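Local coordinates for protein flavin prenyltransferase UbiX (Aquifex aeolicus, PDB 2EJB) that probably joins a dimethylallyl group from dimethylallyl phosphate to N5 and C6 of FMN, making the prenylated flavin cofactor used by UbiD decarboxylases, at residues I8-V14 and S36-V42; L121-R126 and G146-A151. One frame throughout, in Å; residues are numbered along the deposited sequence.

Contact 1. Residues I8-V14 and S36-V42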
loop_
_atom_site.group_PDB
_atom_site.type_symbol
_atom_site.label_atom_id
_atom_site.label_comp_id
_atom_site.label_asym_id
_atom_site.label_seq_id
_atom_site.Cartn_x
_atom_site.Cartn_y
_atom_site.Cartn_z
ATOM N N ILE A 8 -11.332 14.593 0.883
ATOM C CA ILE A 8 -10.598 14.088 -0.272
ATOM C C ILE A 8 -9.430 15.024 -0.544
ATOM O O ILE A 8 -9.620 16.192 -0.881
ATOM C CB ILE A 8 -11.525 14.001 -1.501
ATOM C CG1 ILE A 8 -12.779 13.207 -1.122
ATOM C CG2 ILE A 8 -10.803 13.325 -2.665
ATOM C CD1 ILE A 8 -13.763 13.004 -2.261
ATOM N N THR A 9 -8.215 14.505 -0.379
ATOM C CA THR A 9 -7.014 15.302 -0.584
ATOM C C THR A 9 -6.390 15.090 -1.954
ATOM O O THR A 9 -6.785 14.193 -2.701
ATOM C CB THR A 9 -5.953 14.995 0.486
ATOM O OG1 THR A 9 -5.528 13.629 0.370
ATOM C CG2 THR A 9 -6.528 15.227 1.872
ATOM N N GLY A 10 -5.405 15.927 -2.268
ATOM C CA GLY A 10 -4.726 15.847 -3.547
ATOM C C GLY A 10 -3.633 14.798 -3.586
ATOM O O GLY A 10 -2.473 15.069 -3.261
ATOM N N ALA A 11 -4.016 13.592 -3.988
ATOM C CA ALA A 11 -3.092 12.472 -4.094
ATOM C C ALA A 11 -3.615 11.554 -5.191
ATOM O O ALA A 11 -4.822 11.493 -5.426
ATOM C CB ALA A 11 -3.017 11.720 -2.766
ATOM N N SER A 12 -2.712 10.851 -5.866
ATOM C CA SER A 12 -3.115 9.944 -6.935
ATOM C C SER A 12 -4.010 8.874 -6.330
ATOM O O SER A 12 -3.628 8.200 -5.371
ATOM C CB SER A 12 -1.888 9.293 -7.581
ATOM O OG SER A 12 -2.266 8.423 -8.633
ATOM N N GLY A 13 -5.205 8.734 -6.886
ATOM C CA GLY A 13 -6.142 7.749 -6.383
ATOM C C GLY A 13 -7.375 8.428 -5.824
ATOM O O GLY A 13 -8.101 7.847 -5.013
ATOM N N VAL A 14 -7.612 9.664 -6.250
ATOM C CA VAL A 14 -8.776 10.403 -5.782
ATOM C C VAL A 14 -10.047 9.628 -6.108
ATOM O O VAL A 14 -11.098 9.867 -5.515
ATOM C CB VAL A 14 -8.865 11.807 -6.427
ATOM C CG1 VAL A 14 -7.898 12.757 -5.744
ATOM C CG2 VAL A 14 -8.544 11.723 -7.909
ATOM N N SER A 36 -10.217 19.166 -1.346
ATOM C CA SER A 36 -9.075 20.062 -1.492
ATOM C C SER A 36 -8.979 20.514 -2.950
ATOM O O SER A 36 -9.534 19.869 -3.841
ATOM C CB SER A 36 -7.778 19.347 -1.095
ATOM O OG SER A 36 -7.377 18.423 -2.093
ATOM N N ARG A 37 -8.290 21.627 -3.189
ATOM C CA ARG A 37 -8.120 22.141 -4.547
ATOM C C ARG A 37 -7.249 21.117 -5.259
ATOM O O ARG A 37 -7.502 20.751 -6.410
ATOM C CB ARG A 37 -7.404 23.496 -4.522
ATOM C CG ARG A 37 -5.933 23.376 -4.174
ATOM C CD ARG A 37 -5.304 24.665 -3.682
ATOM N NE ARG A 37 -4.039 24.355 -3.020
ATOM C CZ ARG A 37 -3.570 24.979 -1.944
ATOM N NH1 ARG A 37 -4.256 25.968 -1.386
ATOM N NH2 ARG A 37 -2.419 24.595 -1.410
ATOM N N ASN A 38 -6.225 20.659 -4.544
ATOM C CA ASN A 38 -5.292 19.675 -5.059
ATOM C C ASN A 38 -6.039 18.453 -5.572
ATOM O O ASN A 38 -5.632 17.845 -6.557
ATOM C CB ASN A 38 -4.290 19.273 -3.967
ATOM C CG ASN A 38 -2.916 19.888 -4.182
ATOM O OD1 ASN A 38 -2.555 20.886 -3.555
ATOM N ND2 ASN A 38 -2.147 19.298 -5.090
ATOM N N ALA A 39 -7.141 18.111 -4.913
ATOM C CA ALA A 39 -7.939 16.956 -5.307
ATOM C C ALA A 39 -8.738 17.218 -6.579
ATOM O O ALA A 39 -8.920 16.322 -7.405
ATOM C CB ALA A 39 -8.880 16.561 -4.175
ATOM N N LYS A 40 -9.214 18.447 -6.736
ATOM C CA LYS A 40 -9.997 18.804 -7.911
ATOM C C LYS A 40 -9.202 18.561 -9.195
ATOM O O LYS A 40 -9.672 17.881 -10.108
ATOM C CB LYS A 40 -10.432 20.273 -7.836
ATOM C CG LYS A 40 -11.264 20.636 -6.610
ATOM C CD LYS A 40 -12.345 21.639 -6.968
ATOM C CE LYS A 40 -13.207 22.043 -5.782
ATOM N NZ LYS A 40 -14.336 22.912 -6.229
ATOM N N VAL A 41 -7.992 19.106 -9.253
ATOM C CA VAL A 41 -7.144 18.946 -10.428
ATOM C C VAL A 41 -6.847 17.478 -10.720
ATOM O O VAL A 41 -6.993 17.018 -11.853
ATOM C CB VAL A 41 -5.814 19.713 -10.257
ATOM C CG1 VAL A 41 -6.098 21.196 -10.072
ATOM C CG2 VAL A 41 -5.043 19.176 -9.066
ATOM N N VAL A 42 -6.452 16.742 -9.684
ATOM C CA VAL A 42 -6.124 15.325 -9.812
ATOM C C VAL A 42 -7.206 14.481 -10.486
ATOM O O VAL A 42 -6.912 13.717 -11.405
ATOM C CB VAL A 42 -5.811 14.705 -8.431
ATOM C CG1 VAL A 42 -5.449 13.222 -8.585
ATOM C CG2 VAL A 42 -4.667 15.455 -7.778
#

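Contact 2. Residues L121-R126 and G146-A151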
loop_
_atom_site.group_PDB
_atom_site.type_symbol
_atom_site.label_atom_id
_atom_site.label_comp_id
_atom_site.label_asym_id
_atom_site.label_seq_id
_atom_site.Cartn_x
_atom_site.Cartn_y
_atom_site.Cartn_z
ATOM N N LEU A 121 -11.063 7.829 12.985
ATOM C CA LEU A 121 -10.364 8.504 11.891
ATOM C C LEU A 121 -9.739 7.443 10.987
ATOM O O LEU A 121 -8.933 6.625 11.440
ATOM C CB LEU A 121 -9.270 9.422 12.445
ATOM C CG LEU A 121 -8.402 10.127 11.392
ATOM C CD1 LEU A 121 -9.255 11.097 10.561
ATOM C CD2 LEU A 121 -7.274 10.867 12.080
ATOM N N VAL A 122 -10.107 7.460 9.708
ATOM C CA VAL A 122 -9.592 6.475 8.760
ATOM C C VAL A 122 -8.889 7.137 7.572
ATOM O O VAL A 122 -9.467 7.981 6.888
ATOM C CB VAL A 122 -10.735 5.577 8.243
ATOM C CG1 VAL A 122 -10.171 4.401 7.470
ATOM C CG2 VAL A 122 -11.582 5.089 9.416
ATOM N N LEU A 123 -7.647 6.738 7.327
ATOM C CA LEU A 123 -6.853 7.299 6.231
ATOM C C LEU A 123 -6.478 6.251 5.185
ATOM O O LEU A 123 -6.142 5.111 5.523
ATOM C CB LEU A 123 -5.569 7.928 6.791
ATOM C CG LEU A 123 -5.548 9.307 7.470
ATOM C CD1 LEU A 123 -6.867 9.635 8.130
ATOM C CD2 LEU A 123 -4.389 9.345 8.474
ATOM N N LEU A 124 -6.557 6.633 3.911
ATOM C CA LEU A 124 -6.179 5.728 2.833
ATOM C C LEU A 124 -4.915 6.320 2.250
ATOM O O LEU A 124 -4.958 7.358 1.593
ATOM C CB LEU A 124 -7.255 5.632 1.737
ATOM C CG LEU A 124 -6.888 4.573 0.680
ATOM C CD1 LEU A 124 -7.110 3.194 1.279
ATOM C CD2 LEU A 124 -7.735 4.740 -0.579
ATOM N N VAL A 125 -3.783 5.677 2.510
ATOM C CA VAL A 125 -2.506 6.170 2.016
ATOM C C VAL A 125 -2.092 5.460 0.735
ATOM O O VAL A 125 -2.216 4.243 0.607
ATOM C CB VAL A 125 -1.400 6.001 3.079
ATOM C CG1 VAL A 125 -0.075 6.493 2.521
ATOM C CG2 VAL A 125 -1.770 6.792 4.342
ATOM N N ARG A 126 -1.600 6.248 -0.211
ATOM C CA ARG A 126 -1.176 5.742 -1.503
ATOM C C ARG A 126 0.167 6.385 -1.834
ATOM O O ARG A 126 0.226 7.511 -2.324
ATOM C CB ARG A 126 -2.239 6.101 -2.548
ATOM C CG ARG A 126 -2.084 5.466 -3.921
ATOM C CD ARG A 126 -1.012 6.159 -4.732
ATOM N NE ARG A 126 0.110 5.273 -4.986
ATOM C CZ ARG A 126 1.300 5.679 -5.406
ATOM N NH1 ARG A 126 1.528 6.970 -5.617
ATOM N NH2 ARG A 126 2.261 4.791 -5.608
ATOM N N GLY A 146 -6.120 6.011 15.389
ATOM C CA GLY A 146 -6.538 6.135 14.007
ATOM C C GLY A 146 -6.240 4.855 13.254
ATOM O O GLY A 146 -5.461 4.019 13.715
ATOM N N VAL A 147 -6.868 4.691 12.097
ATOM C CA VAL A 147 -6.649 3.506 11.279
ATOM C C VAL A 147 -6.068 3.899 9.936
ATOM O O VAL A 147 -6.624 4.740 9.224
ATOM C CB VAL A 147 -7.952 2.741 11.020
ATOM C CG1 VAL A 147 -7.705 1.635 10.003
ATOM C CG2 VAL A 147 -8.478 2.153 12.322
ATOM N N VAL A 148 -4.945 3.289 9.593
ATOM C CA VAL A 148 -4.300 3.576 8.327
ATOM C C VAL A 148 -4.512 2.429 7.356
ATOM O O VAL A 148 -4.157 1.282 7.634
ATOM C CB VAL A 148 -2.786 3.824 8.509
ATOM C CG1 VAL A 148 -2.120 4.029 7.144
ATOM C CG2 VAL A 148 -2.569 5.052 9.381
ATOM N N VAL A 149 -5.106 2.749 6.216
ATOM C CA VAL A 149 -5.369 1.757 5.191
ATOM C C VAL A 149 -4.583 2.125 3.942
ATOM O O VAL A 149 -4.811 3.179 3.350
ATOM C CB VAL A 149 -6.866 1.714 4.812
ATOM C CG1 VAL A 149 -7.120 0.553 3.860
ATOM C CG2 VAL A 149 -7.733 1.592 6.066
ATOM N N PRO A 150 -3.633 1.274 3.536
ATOM C CA PRO A 150 -2.863 1.590 2.331
ATOM C C PRO A 150 -3.730 1.227 1.134
ATOM O O PRO A 150 -4.523 0.295 1.213
ATOM C CB PRO A 150 -1.654 0.673 2.450
ATOM C CG PRO A 150 -2.267 -0.554 3.042
ATOM C CD PRO A 150 -3.156 0.018 4.142
ATOM N N ALA A 151 -3.606 1.961 0.037
ATOM C CA ALA A 151 -4.401 1.634 -1.138
ATOM C C ALA A 151 -3.694 0.474 -1.835
ATOM O O ALA A 151 -3.073 0.650 -2.880
ATOM C CB ALA A 151 -4.506 2.842 -2.065
#

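Contact 1. Residues I8-V14 and S36-V42
Ser36 holds its OG between its own backbone N and carbonyl carbon (chi1 74°), which turns the hydroxyl both to the start of its helix and to Ile8 across the contact. There Ser36 OG accepts a capping bond from Ala39 N at 2.8 Å, making this serine the N-cap of helix 37-45, and the same OG gives a weak bond to Ile8 O. The main grip on that carbonyl is Ser36 N, 3.1 Å from Ile8 O and almost straight at 175°. A serine suits the place because one short hydroxyl can cap the helix and still reach, weakly, the end of the strand.

Past the cap the loop lies directly against the helix. Gly10 CA rests 3.5 Å from Asn38 CB, and any side chain at Gly10 would run into that atom. Ala39 is equally well sized: its CB sits 3.4 Å from Ile8 O, with Thr9 O and Ile8 CG2 also against it. One turn on, Val42 sends CG1 anti to its backbone N (chi1 -179°), and this branch meets Val14 CG2 at 3.5 Å, the two valines crossing at a slant, while Ala11 O lies beside the same methyl.

Gly10, Ala11, Ser12 and Ser36 are predicted to bind FMN, consistent with a cofactor-binding loop at the end of strand 3-8. Thr9 OG1 bonds to Pro89 O and Ser91 N, and Ser12 OG to Glu46 and to Phe155 N of the second subunit. The contact thus joins the loop between strand 3-8 and helix 14-26 to the beginning of helix 37-45, with strands 30-35 and 82-90 beside it.

Contact 2. Residues L121-R126 and G146-A151
Val149 N gives its hydrogen to Leu123 O at 2.7 Å, a nearly straight bond of 165° in the middle of two parallel strands. Leu123 N in turn donates to Val147 O, so Leu123 bonds through both its N and O to the residues flanking its partner Val148, as parallel pairing requires. Farther along, Val125 stands in the same relation to Val149 and Ala151, but there the donors tilt out of the carbonyl planes: Val125 N lies 2.8 Å from Val149 O at only 143°. Pro150, which has no N-H to give, fits because a donor is not needed at its position in this pairing.

On the face with Val122 and Val149, Val122 CG1 packs 4.0 Å from Val149 CG2. With CG anti to its backbone N (chi1 -175°), Leu124 brings CD1 over the neighbouring strand, 3.1 Å from Val149 O and also against Val149 CG1, and sets CG 4.0 Å from Ala151 CB. Replacing Leu124 by alanine takes away CG and both methyls and is likely to open a gap beside Val149 and Ala151. On the other face Val125 CG2 meets Val148 CG1 at 4.0 Å. Beta-branched valines suit these extended strands, whereas small Ala151 fits closely against Arg126 CB and CG.

Arg126, predicted to bind FMN, hydrogen-bonds through NH2 to Ser152 O of the second subunit. Strands 121-125 and 147-150, linked through helix 132-143, form a beta-alpha-beta unit; that helix packs on Leu123 and Val148, helix 162-176 lies against Val122, Leu124 and Val147, and strand 82-90 pairs with the other edge of 121-125.

How the contacts relate
Contact 1 comes first along the chain and closes before contact 2 opens; their centres are about 15 Å apart. Contact 1 lies at the end of strand 3-8 and contact 2 within the same parallel six-stranded sheet, ordered 61-65, 30-35, 3-8, 82-90, 121-125, 147-150, so strand 82-90 stands between 3-8 and 121-125. The two meet where Ser12 O lies 3.4 Å from Arg126 CD. The segments that follow strands 3-8 and 121-125 thus meet at the C-terminal ends of the strands, across the end of 82-90, bringing together residues from both contacts that are predicted to hold FMN. Both contacts also touch the second subunit, consistent with a flavin site close to the dimer interface.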